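PDB 5IKY: oxalate biosynthetic component 1 from Burkholderia thailandensis, which probably makes oxalate in a quorum sensing-dependent pathway, as a bifunctional enzyme that combines serine hydrolase and lyase activities in one chain. Local coordinates for residues 61-66 with 104-109; 263-268 with 299-304; 407-412 with 425-430. All coordinates share one frame; numbering follows the deposited sequence.

Overall arrangement
The three contacts follow one another along the chain without interleaving; their centres are 42 to 46 Å apart and their nearest atoms about 27 to 31 Å, so none touches another. Contact 1 lies in the N-terminal domain, about 42 Å from the centre of the chain, on the three-stranded antiparallel sheet built round strand 60-64. Contacts 2 and 3 both belong to the outer layer of the parallel barrel: helix 257-270 leads into barrel strand 275-278, whereas helices 403-415 and 418-442 precede barrel strand 446-451. Each contact therefore packs its own part of the fold, and none includes His227 or Glu477 of the magnesium site.

Contact 1: 61-66 with 104-109; sequences VREYGY and QTSPSL
The Tyr64 ring and the Arg62 guanidinium both meet the backbone of 107-109, one with a face and the other with an edge. Over one face of the ring sits Ser108, its CA 3.7 Å from the Tyr64 ring centroid and 15° off the normal, a CH-pi contact; Leu109 N lies above the same face, nearer the rim. Ser108 CB continues toward the phenol end, 3.6 Å from Tyr64 OH. The guanidinium of Arg62 turns its edge to two carbonyl oxygens in its plane. Its NH1 and NH2 both donate to Pro107 O, at 3.1 and 3.0 Å, so one acceptor takes an end-on, two-pronged grip. NH1 is tilted 16° from the plane of that carbonyl, NH2 stands well above it. A weak bond of 3.4 Å from Arg62 NH2 to Ser108 O extends the hold by one residue. The arginine chain starts anti to its backbone N and bends at chi2 (72°), which carries the cation to the loop. Leu109 adds an apolar touch, CG to Tyr64 CD2 at 4.1 Å, and Ser106 CB packs 3.3 Å from Glu63 O. The carboxylate of Glu63 pairs with Arg102 instead. Residues 105-109 run almost perpendicular to residues 62-64 of strand 60-64, the middle strand of an antiparallel sheet flanked by 156-160 and 185-186. Leu109 touches Ile156, on which Arg62 and Tyr64 also pack, so the surface loop lies on strand 60-64 and reaches the adjoining strand 156-160.

Contact 2: 263-268 with 299-304; sequences IMPTLL and KRYGHA
Met264 covers one face of the Tyr301 ring, its side chain crossing that of the tyrosine at a slant, the main meeting of helix 257-270 with the loop that follows helix 293-296. Its CB stands over that face, 3.6 Å from the centroid of the Tyr301 ring and 18° off the normal, which makes a CH-pi contact. Bends at both chi2 (-64°) and chi3 (-67°) fold the rest of the thioether back along the ring: CG of Met264 is 3.7 Å from CE2 of Tyr301, and its CE comes to 4.0 Å from CD2 of the same ring. The sulfur stays higher, with Met264 SD 5.0 Å from the ring centroid, a Met-aromatic contact at a distance. Pro265, next in the helix, brings CD to 4.2 Å from Tyr301 CD1 and sets its ring beside Gly302. Having no N-H to bond the preceding turn, this proline also marks a kink in the helix. One turn after Met264, Leu268 crosses the tyrosine side chain at about a right angle. Its CD1 rests 3.9 Å from Tyr301 CB and 3.6 Å from Tyr301 O, at the base of the aromatic side chain. Within the loop, Lys299 CG covers the opposite ring face. Beyond the contact, His303 meets residues of the cap region, its O accepting from Arg574 and its ring stacking on Phe603. No hydrogen bond joins the two segments directly. The chemistry between them is that of a buried aromatic ring held between aliphatic groups by dispersion and CH-pi contacts, with its hydroxyl satisfied by His297 O; a salt bridge from Lys299 NZ to Asp261 adds a charged tie between the loop and the same outer helix of the barrel.

Contact 3: 407-412 with 425-430; sequences KAIAKL and VELAAT
An antiparallel helical hairpin brings Ile409 and Leu427 together, in the chain between barrel strands 375-380 and 446-451. The short axes of 407-412 and 425-430 approach to 9.8 Å, with their directions 153° apart, and the side chains that meet across them are all apolar. Ile409 and Leu427 slide past each other in opposite directions. The ethyl branch of Ile409 does the touching: CG1 lies 3.7 Å from Leu427 CB, and CD1 goes on past it to 3.7 Å from Ala428 N and 3.9 Å from Ala428 CB. That branch points away from its own carbonyl carbon and is extended beyond it (chi2 177°), so its methyl reaches the backbone of the second helix. In return, CD1 of Leu427 lies against the surface of the first helix, among Ala408, Ile409 and Leu412. It meets Ile409 CG1 at 3.9 Å, is 3.9 Å from Leu412 CD1, and makes a looser contact of 4.4 Å with Ala408 CB. Leu412 crosses Leu427 at about a right angle, so the two leucines meet through a single methyl each. Ala408 offers its methyl, Ala428 its methyl and its backbone N. With no hydrogen bond between the two segments, the hairpin is closed here by the fit of these aliphatic groups, Leu427 taking the largest share on the second helix and Ile409 on the first. Around the pair, Ile409 also packs on Phe456 and Leu459 from the loop after strand 446-451, and Leu412 reaches Ala420 and Lys423 near the start of helix 418-442. Ala428 touches Val463, so helix 460-466 borders the hairpin as well.

Contact 1: 61-66 with 104-109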
ATOM      1  N   VAL A  61       7.229   6.840  41.752  1.00 76.08           N
ATOM      2  CA  VAL A  61       7.197   5.683  40.863  1.00 68.20           C
ATOM      3  C   VAL A  61       5.827   5.003  40.846  1.00 73.43           C
ATOM      4  O   VAL A  61       5.099   5.006  41.841  1.00 84.31           O
ATOM      5  CB  VAL A  61       8.278   4.644  41.255  1.00 60.39           C
ATOM      6  CG1 VAL A  61       7.874   3.880  42.504  1.00 61.68           C
ATOM      7  CG2 VAL A  61       8.552   3.685  40.107  1.00 72.45           C
ATOM      8  N   ARG A  62       5.475   4.446  39.692  1.00 59.73           N
ATOM      9  CA  ARG A  62       4.293   3.606  39.554  1.00 59.95           C
ATOM     10  C   ARG A  62       4.731   2.245  39.033  1.00 63.91           C
ATOM     11  O   ARG A  62       4.935   2.069  37.831  1.00 77.08           O
ATOM     12  CB  ARG A  62       3.270   4.242  38.610  1.00 59.56           C
ATOM     13  CG  ARG A  62       2.021   3.400  38.378  1.00 59.82           C
ATOM     14  CD  ARG A  62       1.120   3.362  39.604  1.00 61.46           C
ATOM     15  NE  ARG A  62      -0.116   2.625  39.348  1.00 67.36           N
ATOM     16  CZ  ARG A  62      -0.333   1.370  39.730  1.00 69.45           C
ATOM     17  NH1 ARG A  62       0.600   0.708  40.399  1.00 71.28           N
ATOM     18  NH2 ARG A  62      -1.488   0.780  39.449  1.00 65.36           N
ATOM     19  N   GLU A  63       4.893   1.289  39.941  1.00 63.71           N
ATOM     20  CA  GLU A  63       5.419  -0.019  39.572  1.00 59.27           C
ATOM     21  C   GLU A  63       4.468  -1.154  39.931  1.00 60.02           C
ATOM     22  O   GLU A  63       3.735  -1.075  40.915  1.00 72.25           O
ATOM     23  CB  GLU A  63       6.774  -0.256  40.241  1.00 62.63           C
ATOM     24  CG  GLU A  63       6.736  -0.225  41.761  1.00 63.60           C
ATOM     25  CD  GLU A  63       8.029  -0.717  42.382  1.00 85.48           C
ATOM     26  OE1 GLU A  63       8.745  -1.502  41.723  1.00 99.84           O
ATOM     27  OE2 GLU A  63       8.329  -0.323  43.529  1.00 84.00           O
ATOM     28  N   TYR A  64       4.497  -2.207  39.120  1.00 61.73           N
ATOM     29  CA  TYR A  64       3.733  -3.421  39.381  1.00 59.97           C
ATOM     30  C   TYR A  64       4.198  -4.555  38.472  1.00 69.05           C
ATOM     31  O   TYR A  64       4.221  -4.409  37.249  1.00 65.84           O
ATOM     32  CB  TYR A  64       2.232  -3.178  39.188  1.00 67.37           C
ATOM     33  CG  TYR A  64       1.369  -4.380  39.510  1.00 61.37           C
ATOM     34  CD1 TYR A  64       1.007  -4.667  40.819  1.00 71.32           C
ATOM     35  CD2 TYR A  64       0.913  -5.224  38.504  1.00 60.78           C
ATOM     36  CE1 TYR A  64       0.216  -5.765  41.121  1.00 64.08           C
ATOM     37  CE2 TYR A  64       0.123  -6.322  38.796  1.00 61.71           C
ATOM     38  CZ  TYR A  64      -0.220  -6.586  40.104  1.00 63.24           C
ATOM     39  OH  TYR A  64      -1.006  -7.676  40.398  1.00 75.50           O
ATOM     40  N   GLY A  65       4.578  -5.676  39.077  1.00 59.65           N
ATOM     41  CA  GLY A  65       4.893  -6.886  38.338  1.00 59.06           C
ATOM     42  C   GLY A  65       6.366  -7.149  38.084  1.00 58.31           C
ATOM     43  O   GLY A  65       6.708  -8.076  37.355  1.00 57.74           O
ATOM     44  N   TYR A  66       7.243  -6.359  38.693  1.00 58.39           N
ATOM     45  CA  TYR A  66       8.672  -6.457  38.394  1.00 57.68           C
ATOM     46  C   TYR A  66       9.520  -6.988  39.548  1.00 60.91           C
ATOM     47  O   TYR A  66      10.749  -6.928  39.492  1.00 71.32           O
ATOM     48  CB  TYR A  66       9.207  -5.091  37.956  1.00 56.86           C
ATOM     49  CG  TYR A  66       8.855  -4.744  36.533  1.00 64.76           C
ATOM     50  CD1 TYR A  66       9.642  -5.187  35.477  1.00 54.51           C
ATOM     51  CD2 TYR A  66       7.733  -3.985  36.239  1.00 68.04           C
ATOM     52  CE1 TYR A  66       9.325  -4.877  34.172  1.00 60.44           C
ATOM     53  CE2 TYR A  66       7.407  -3.668  34.935  1.00 62.88           C
ATOM     54  CZ  TYR A  66       8.206  -4.119  33.904  1.00 61.69           C
ATOM     55  OH  TYR A  66       7.889  -3.809  32.601  1.00 60.39           O
ATOM     56  N   GLN A 104       5.125  -5.825  50.483  1.00 99.08           N
ATOM     57  CA  GLN A 104       4.455  -4.600  50.071  1.00108.27           C
ATOM     58  C   GLN A 104       4.109  -4.697  48.592  1.00114.40           C
ATOM     59  O   GLN A 104       4.938  -5.121  47.788  1.00142.54           O
ATOM     60  CB  GLN A 104       5.344  -3.383  50.331  1.00121.61           C
ATOM     61  CG  GLN A 104       4.952  -2.140  49.547  1.00121.03           C
ATOM     62  CD  GLN A 104       6.156  -1.377  49.033  1.00124.43           C
ATOM     63  OE1 GLN A 104       7.269  -1.900  49.003  1.00139.65           O
ATOM     64  NE2 GLN A 104       5.940  -0.133  48.624  1.00116.18           N
ATOM     65  N   THR A 105       2.891  -4.314  48.225  1.00115.35           N
ATOM     66  CA  THR A 105       2.483  -4.384  46.828  1.00131.29           C
ATOM     67  C   THR A 105       1.580  -3.210  46.449  1.00120.37           C
ATOM     68  O   THR A 105       0.725  -2.790  47.229  1.00124.15           O
ATOM     69  CB  THR A 105       1.763  -5.717  46.521  1.00138.02           C
ATOM     70  OG1 THR A 105       2.621  -6.812  46.866  1.00155.34           O
ATOM     71  CG2 THR A 105       1.414  -5.819  45.042  1.00112.49           C
ATOM     72  N   SER A 106       1.791  -2.691  45.242  1.00107.12           N
ATOM     73  CA  SER A 106       1.048  -1.552  44.718  1.00 97.00           C
ATOM     74  C   SER A 106      -0.294  -1.993  44.127  1.00 84.07           C
ATOM     75  O   SER A 106      -0.550  -3.193  44.012  1.00 72.12           O
ATOM     76  CB  SER A 106       1.892  -0.830  43.660  1.00109.14           C
ATOM     77  OG  SER A 106       3.132  -0.404  44.198  1.00122.42           O
ATOM     78  N   PRO A 107      -1.165  -1.029  43.772  1.00 77.70           N
ATOM     79  CA  PRO A 107      -2.387  -1.393  43.045  1.00 74.09           C
ATOM     80  C   PRO A 107      -2.092  -2.123  41.739  1.00 69.58           C
ATOM     81  O   PRO A 107      -1.141  -1.776  41.039  1.00 64.02           O
ATOM     82  CB  PRO A 107      -3.044  -0.040  42.766  1.00 79.44           C
ATOM     83  CG  PRO A 107      -2.589   0.821  43.880  1.00 94.54           C
ATOM     84  CD  PRO A 107      -1.184   0.384  44.192  1.00 80.98           C
ATOM     85  N   SER A 108      -2.902  -3.129  41.426  1.00 70.05           N
ATOM     86  CA  SER A 108      -2.737  -3.892  40.198  1.00 73.42           C
ATOM     87  C   SER A 108      -3.135  -3.062  38.987  1.00 72.87           C
ATOM     88  O   SER A 108      -3.595  -1.930  39.122  1.00 77.52           O
ATOM     89  CB  SER A 108      -3.569  -5.174  40.244  1.00 79.37           C
ATOM     90  OG  SER A 108      -4.937  -4.892  40.009  1.00 80.21           O
ATOM     91  N   LEU A 109      -2.960  -3.637  37.803  1.00 71.65           N
ATOM     92  CA  LEU A 109      -3.341  -2.967  36.568  1.00 61.23           C
ATOM     93  C   LEU A 109      -4.636  -3.528  35.999  1.00 61.68           C
ATOM     94  O   LEU A 109      -4.775  -3.670  34.784  1.00 86.53           O
ATOM     95  CB  LEU A 109      -2.222  -3.088  35.536  1.00 59.59           C
ATOM     96  CG  LEU A 109      -0.886  -2.487  35.977  1.00 64.41           C
ATOM     97  CD1 LEU A 109       0.168  -2.718  34.928  1.00 61.10           C
ATOM     98  CD2 LEU A 109      -1.048  -1.004  36.255  1.00 73.89           C
TER

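Contact 2: 263-268 with 299-304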
ATOM      1  N   ILE A 263      15.855  -7.757   4.865  1.00 46.66           N
ATOM      2  CA  ILE A 263      15.055  -6.554   4.640  1.00 43.78           C
ATOM      3  C   ILE A 263      14.706  -6.319   3.168  1.00 44.20           C
ATOM      4  O   ILE A 263      13.537  -6.136   2.821  1.00 45.17           O
ATOM      5  CB  ILE A 263      15.778  -5.300   5.175  1.00 46.48           C
ATOM      6  CG1 ILE A 263      15.875  -5.349   6.700  1.00 45.78           C
ATOM      7  CG2 ILE A 263      15.061  -4.034   4.730  1.00 41.54           C
ATOM      8  CD1 ILE A 263      16.719  -4.242   7.289  1.00 39.70           C
ATOM      9  N   MET A 264      15.720  -6.328   2.307  1.00 37.10           N
ATOM     10  CA  MET A 264      15.530  -5.958   0.906  1.00 36.40           C
ATOM     11  C   MET A 264      14.587  -6.883   0.124  1.00 46.86           C
ATOM     12  O   MET A 264      13.668  -6.392  -0.531  1.00 51.02           O
ATOM     13  CB  MET A 264      16.888  -5.868   0.200  1.00 41.93           C
ATOM     14  CG  MET A 264      17.773  -4.759   0.742  1.00 43.76           C
ATOM     15  SD  MET A 264      17.047  -3.138   0.453  1.00 54.82           S
ATOM     16  CE  MET A 264      17.155  -3.061  -1.330  1.00 54.27           C
ATOM     17  N   PRO A 265      14.797  -8.216   0.181  1.00 52.85           N
ATOM     18  CA  PRO A 265      13.853  -9.055  -0.568  1.00 47.19           C
ATOM     19  C   PRO A 265      12.416  -8.931  -0.067  1.00 40.99           C
ATOM     20  O   PRO A 265      11.483  -8.992  -0.868  1.00 49.78           O
ATOM     21  CB  PRO A 265      14.384 -10.475  -0.338  1.00 37.81           C
ATOM     22  CG  PRO A 265      15.818 -10.293   0.001  1.00 52.51           C
ATOM     23  CD  PRO A 265      15.863  -9.027   0.799  1.00 55.47           C
ATOM     24  N   THR A 266      12.246  -8.753   1.239  1.00 44.13           N
ATOM     25  CA  THR A 266      10.917  -8.589   1.824  1.00 39.06           C
ATOM     26  C   THR A 266      10.231  -7.332   1.294  1.00 45.25           C
ATOM     27  O   THR A 266       9.071  -7.374   0.887  1.00 54.00           O
ATOM     28  CB  THR A 266      10.986  -8.519   3.359  1.00 48.19           C
ATOM     29  OG1 THR A 266      11.523  -9.745   3.868  1.00 47.10           O
ATOM     30  CG2 THR A 266       9.602  -8.295   3.951  1.00 39.83           C
ATOM     31  N   LEU A 267      10.959  -6.218   1.293  1.00 43.41           N
ATOM     32  CA  LEU A 267      10.419  -4.958   0.796  1.00 45.24           C
ATOM     33  C   LEU A 267      10.140  -5.012  -0.705  1.00 50.56           C
ATOM     34  O   LEU A 267       9.147  -4.459  -1.171  1.00 49.31           O
ATOM     35  CB  LEU A 267      11.371  -3.804   1.115  1.00 41.68           C
ATOM     36  CG  LEU A 267      11.333  -3.316   2.564  1.00 47.83           C
ATOM     37  CD1 LEU A 267      12.316  -2.175   2.788  1.00 41.86           C
ATOM     38  CD2 LEU A 267       9.921  -2.890   2.936  1.00 42.22           C
ATOM     39  N   LEU A 268      11.012  -5.676  -1.458  1.00 45.82           N
ATOM     40  CA  LEU A 268      10.799  -5.848  -2.893  1.00 48.83           C
ATOM     41  C   LEU A 268       9.518  -6.638  -3.174  1.00 51.04           C
ATOM     42  O   LEU A 268       8.845  -6.406  -4.178  1.00 58.89           O
ATOM     43  CB  LEU A 268      11.995  -6.550  -3.536  1.00 48.00           C
ATOM     44  CG  LEU A 268      13.308  -5.775  -3.652  1.00 53.10           C
ATOM     45  CD1 LEU A 268      14.398  -6.695  -4.162  1.00 45.86           C
ATOM     46  CD2 LEU A 268      13.160  -4.566  -4.562  1.00 36.03           C
ATOM     47  N   LYS A 299      23.902  -4.356  -3.793  1.00 48.87           N
ATOM     48  CA  LYS A 299      23.928  -5.473  -4.724  1.00 45.90           C
ATOM     49  C   LYS A 299      22.519  -5.794  -5.198  1.00 46.06           C
ATOM     50  O   LYS A 299      21.563  -5.106  -4.844  1.00 54.48           O
ATOM     51  CB  LYS A 299      24.553  -6.704  -4.067  1.00 36.90           C
ATOM     52  CG  LYS A 299      23.827  -7.144  -2.808  1.00 42.61           C
ATOM     53  CD  LYS A 299      24.397  -8.430  -2.246  1.00 43.47           C
ATOM     54  CE  LYS A 299      23.566  -8.914  -1.066  1.00 47.97           C
ATOM     55  NZ  LYS A 299      24.042 -10.220  -0.541  1.00 51.02           N
ATOM     56  N   ARG A 300      22.392  -6.844  -5.998  1.00 53.93           N
ATOM     57  CA  ARG A 300      21.085  -7.279  -6.469  1.00 43.29           C
ATOM     58  C   ARG A 300      20.448  -8.230  -5.458  1.00 52.00           C
ATOM     59  O   ARG A 300      21.089  -9.176  -4.996  1.00 50.61           O
ATOM     60  CB  ARG A 300      21.211  -7.939  -7.843  1.00 42.41           C
ATOM     61  CG  ARG A 300      21.619  -6.964  -8.938  1.00 56.72           C
ATOM     62  CD  ARG A 300      22.025  -7.671 -10.223  1.00 57.44           C
ATOM     63  NE  ARG A 300      22.196  -6.724 -11.321  1.00 86.22           N
ATOM     64  CZ  ARG A 300      23.315  -6.047 -11.560  1.00 99.64           C
ATOM     65  NH1 ARG A 300      24.372  -6.209 -10.775  1.00105.27           N
ATOM     66  NH2 ARG A 300      23.379  -5.204 -12.583  1.00 78.78           N
ATOM     67  N   TYR A 301      19.189  -7.963  -5.109  1.00 51.36           N
ATOM     68  CA  TYR A 301      18.477  -8.754  -4.105  1.00 45.10           C
ATOM     69  C   TYR A 301      17.290  -9.516  -4.686  1.00 47.60           C
ATOM     70  O   TYR A 301      16.660  -9.070  -5.646  1.00 49.65           O
ATOM     71  CB  TYR A 301      17.978  -7.858  -2.967  1.00 38.83           C
ATOM     72  CG  TYR A 301      19.067  -7.262  -2.101  1.00 55.08           C
ATOM     73  CD1 TYR A 301      19.556  -7.947  -0.996  1.00 36.71           C
ATOM     74  CD2 TYR A 301      19.589  -6.003  -2.377  1.00 38.99           C
ATOM     75  CE1 TYR A 301      20.543  -7.402  -0.197  1.00 36.69           C
ATOM     76  CE2 TYR A 301      20.576  -5.447  -1.585  1.00 47.84           C
ATOM     77  CZ  TYR A 301      21.050  -6.151  -0.496  1.00 52.59           C
ATOM     78  OH  TYR A 301      22.033  -5.600   0.295  1.00 41.13           O
ATOM     79  N   GLY A 302      16.984 -10.661  -4.083  1.00 61.92           N
ATOM     80  CA  GLY A 302      15.798 -11.425  -4.428  1.00 37.90           C
ATOM     81  C   GLY A 302      15.858 -12.128  -5.770  1.00 62.11           C
ATOM     82  O   GLY A 302      16.861 -12.056  -6.483  1.00 58.30           O
ATOM     83  N   HIS A 303      14.771 -12.814  -6.114  1.00 54.55           N
ATOM     84  CA  HIS A 303      14.679 -13.532  -7.381  1.00 64.67           C
ATOM     85  C   HIS A 303      14.623 -12.569  -8.559  1.00 56.46           C
ATOM     86  O   HIS A 303      15.080 -12.889  -9.654  1.00 55.65           O
ATOM     87  CB  HIS A 303      13.450 -14.445  -7.395  1.00 63.73           C
ATOM     88  CG  HIS A 303      13.505 -15.553  -6.391  1.00 80.26           C
ATOM     89  ND1 HIS A 303      14.471 -16.535  -6.419  1.00 80.17           N
ATOM     90  CD2 HIS A 303      12.709 -15.839  -5.333  1.00 74.10           C
ATOM     91  CE1 HIS A 303      14.271 -17.376  -5.419  1.00 70.16           C
ATOM     92  NE2 HIS A 303      13.208 -16.976  -4.745  1.00 79.72           N
ATOM     93  N   ALA A 304      14.063 -11.387  -8.326  1.00 57.58           N
ATOM     94  CA  ALA A 304      13.950 -10.377  -9.371  1.00 51.89           C
ATOM     95  C   ALA A 304      15.298  -9.717  -9.648  1.00 61.80           C
ATOM     96  O   ALA A 304      15.442  -8.977 -10.623  1.00 61.50           O
ATOM     97  CB  ALA A 304      12.917  -9.330  -8.986  1.00 47.98           C
TER

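Contact 3: 407-412 with 425-430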
ATOM      1  N   LYS A 407      21.108  28.750  16.814  1.00 79.63           N
ATOM      2  CA  LYS A 407      20.783  29.034  18.204  1.00 74.17           C
ATOM      3  C   LYS A 407      19.711  30.113  18.299  1.00 72.77           C
ATOM      4  O   LYS A 407      18.827  30.049  19.155  1.00 76.48           O
ATOM      5  CB  LYS A 407      22.038  29.455  18.972  1.00 71.66           C
ATOM      6  CG  LYS A 407      22.984  28.304  19.273  1.00 74.63           C
ATOM      7  CD  LYS A 407      24.270  28.787  19.930  1.00 73.13           C
ATOM      8  CE  LYS A 407      25.187  27.619  20.269  1.00 76.37           C
ATOM      9  NZ  LYS A 407      26.502  28.069  20.804  1.00 86.20           N
ATOM     10  N   ALA A 408      19.791  31.095  17.409  1.00 61.60           N
ATOM     11  CA  ALA A 408      18.783  32.144  17.335  1.00 65.22           C
ATOM     12  C   ALA A 408      17.426  31.553  16.968  1.00 77.14           C
ATOM     13  O   ALA A 408      16.437  31.772  17.668  1.00 93.82           O
ATOM     14  CB  ALA A 408      19.193  33.209  16.329  1.00 60.02           C
ATOM     15  N   ILE A 409      17.394  30.797  15.873  1.00 87.41           N
ATOM     16  CA  ILE A 409      16.175  30.147  15.394  1.00 80.13           C
ATOM     17  C   ILE A 409      15.521  29.268  16.462  1.00 76.07           C
ATOM     18  O   ILE A 409      14.299  29.280  16.627  1.00 69.98           O
ATOM     19  CB  ILE A 409      16.463  29.290  14.140  1.00 67.31           C
ATOM     20  CG1 ILE A 409      16.769  30.188  12.940  1.00 68.18           C
ATOM     21  CG2 ILE A 409      15.291  28.375  13.824  1.00 52.28           C
ATOM     22  CD1 ILE A 409      17.135  29.427  11.680  1.00 59.31           C
ATOM     23  N   ALA A 410      16.343  28.519  17.192  1.00 71.10           N
ATOM     24  CA  ALA A 410      15.854  27.633  18.242  1.00 68.21           C
ATOM     25  C   ALA A 410      15.100  28.402  19.323  1.00 83.43           C
ATOM     26  O   ALA A 410      14.155  27.883  19.919  1.00 95.75           O
ATOM     27  CB  ALA A 410      17.008  26.852  18.857  1.00 53.41           C
ATOM     28  N   LYS A 411      15.516  29.640  19.571  1.00 70.95           N
ATOM     29  CA  LYS A 411      14.869  30.465  20.585  1.00 86.96           C
ATOM     30  C   LYS A 411      13.501  30.966  20.137  1.00 92.26           C
ATOM     31  O   LYS A 411      12.559  31.009  20.929  1.00110.35           O
ATOM     32  CB  LYS A 411      15.753  31.655  20.959  1.00 87.28           C
ATOM     33  CG  LYS A 411      16.637  31.419  22.170  1.00 90.19           C
ATOM     34  CD  LYS A 411      17.009  32.737  22.836  1.00101.59           C
ATOM     35  CE  LYS A 411      15.859  33.736  22.773  1.00 99.75           C
ATOM     36  NZ  LYS A 411      15.982  34.807  23.802  1.00104.89           N
ATOM     37  N   LEU A 412      13.393  31.349  18.868  1.00 84.15           N
ATOM     38  CA  LEU A 412      12.124  31.831  18.333  1.00 86.60           C
ATOM     39  C   LEU A 412      11.090  30.710  18.305  1.00 86.72           C
ATOM     40  O   LEU A 412       9.892  30.954  18.458  1.00 84.98           O
ATOM     41  CB  LEU A 412      12.310  32.415  16.932  1.00 78.81           C
ATOM     42  CG  LEU A 412      13.130  33.704  16.838  1.00 92.18           C
ATOM     43  CD1 LEU A 412      14.390  33.494  16.014  1.00 88.80           C
ATOM     44  CD2 LEU A 412      12.293  34.838  16.270  1.00 92.01           C
ATOM     45  N   VAL A 425      11.517  31.190  10.034  1.00 71.76           N
ATOM     46  CA  VAL A 425      11.477  30.700   8.660  1.00 67.91           C
ATOM     47  C   VAL A 425      12.386  31.528   7.761  1.00 71.46           C
ATOM     48  O   VAL A 425      13.145  30.982   6.959  1.00 82.33           O
ATOM     49  CB  VAL A 425      10.042  30.717   8.095  1.00 65.41           C
ATOM     50  CG1 VAL A 425      10.046  30.375   6.613  1.00 52.12           C
ATOM     51  CG2 VAL A 425       9.159  29.746   8.863  1.00 62.55           C
ATOM     52  N   GLU A 426      12.311  32.848   7.907  1.00 77.61           N
ATOM     53  CA  GLU A 426      13.132  33.755   7.114  1.00 74.62           C
ATOM     54  C   GLU A 426      14.617  33.522   7.375  1.00 81.18           C
ATOM     55  O   GLU A 426      15.423  33.508   6.445  1.00 82.46           O
ATOM     56  CB  GLU A 426      12.766  35.211   7.408  1.00 68.46           C
ATOM     57  N   LEU A 427      14.972  33.336   8.644  1.00 64.50           N
ATOM     58  CA  LEU A 427      16.357  33.077   9.024  1.00 66.71           C
ATOM     59  C   LEU A 427      16.878  31.797   8.377  1.00 78.19           C
ATOM     60  O   LEU A 427      17.990  31.763   7.852  1.00 77.23           O
ATOM     61  CB  LEU A 427      16.492  32.984  10.546  1.00 64.51           C
ATOM     62  CG  LEU A 427      16.494  34.298  11.328  1.00 69.76           C
ATOM     63  CD1 LEU A 427      16.649  34.039  12.822  1.00 57.73           C
ATOM     64  CD2 LEU A 427      17.590  35.218  10.824  1.00 58.29           C
ATOM     65  N   ALA A 428      16.063  30.749   8.417  1.00 72.43           N
ATOM     66  CA  ALA A 428      16.449  29.457   7.863  1.00 63.39           C
ATOM     67  C   ALA A 428      16.558  29.511   6.341  1.00 64.10           C
ATOM     68  O   ALA A 428      17.511  28.988   5.760  1.00 58.25           O
ATOM     69  CB  ALA A 428      15.454  28.387   8.285  1.00 50.96           C
ATOM     70  N   ALA A 429      15.585  30.153   5.702  1.00 58.88           N
ATOM     71  CA  ALA A 429      15.545  30.237   4.246  1.00 57.21           C
ATOM     72  C   ALA A 429      16.680  31.090   3.681  1.00 60.12           C
ATOM     73  O   ALA A 429      17.295  30.732   2.677  1.00 74.43           O
ATOM     74  CB  ALA A 429      14.201  30.781   3.790  1.00 61.82           C
ATOM     75  N   THR A 430      16.952  32.218   4.330  1.00 69.03           N
ATOM     76  CA  THR A 430      18.001  33.131   3.882  1.00 67.65           C
ATOM     77  C   THR A 430      19.378  32.471   3.941  1.00 69.72           C
ATOM     78  O   THR A 430      20.230  32.706   3.085  1.00 81.94           O
ATOM     79  CB  THR A 430      18.009  34.419   4.726  1.00 61.30           C
ATOM     80  OG1 THR A 430      16.736  35.069   4.612  1.00 76.01           O
ATOM     81  CG2 THR A 430      19.095  35.369   4.256  1.00 58.14           C
TER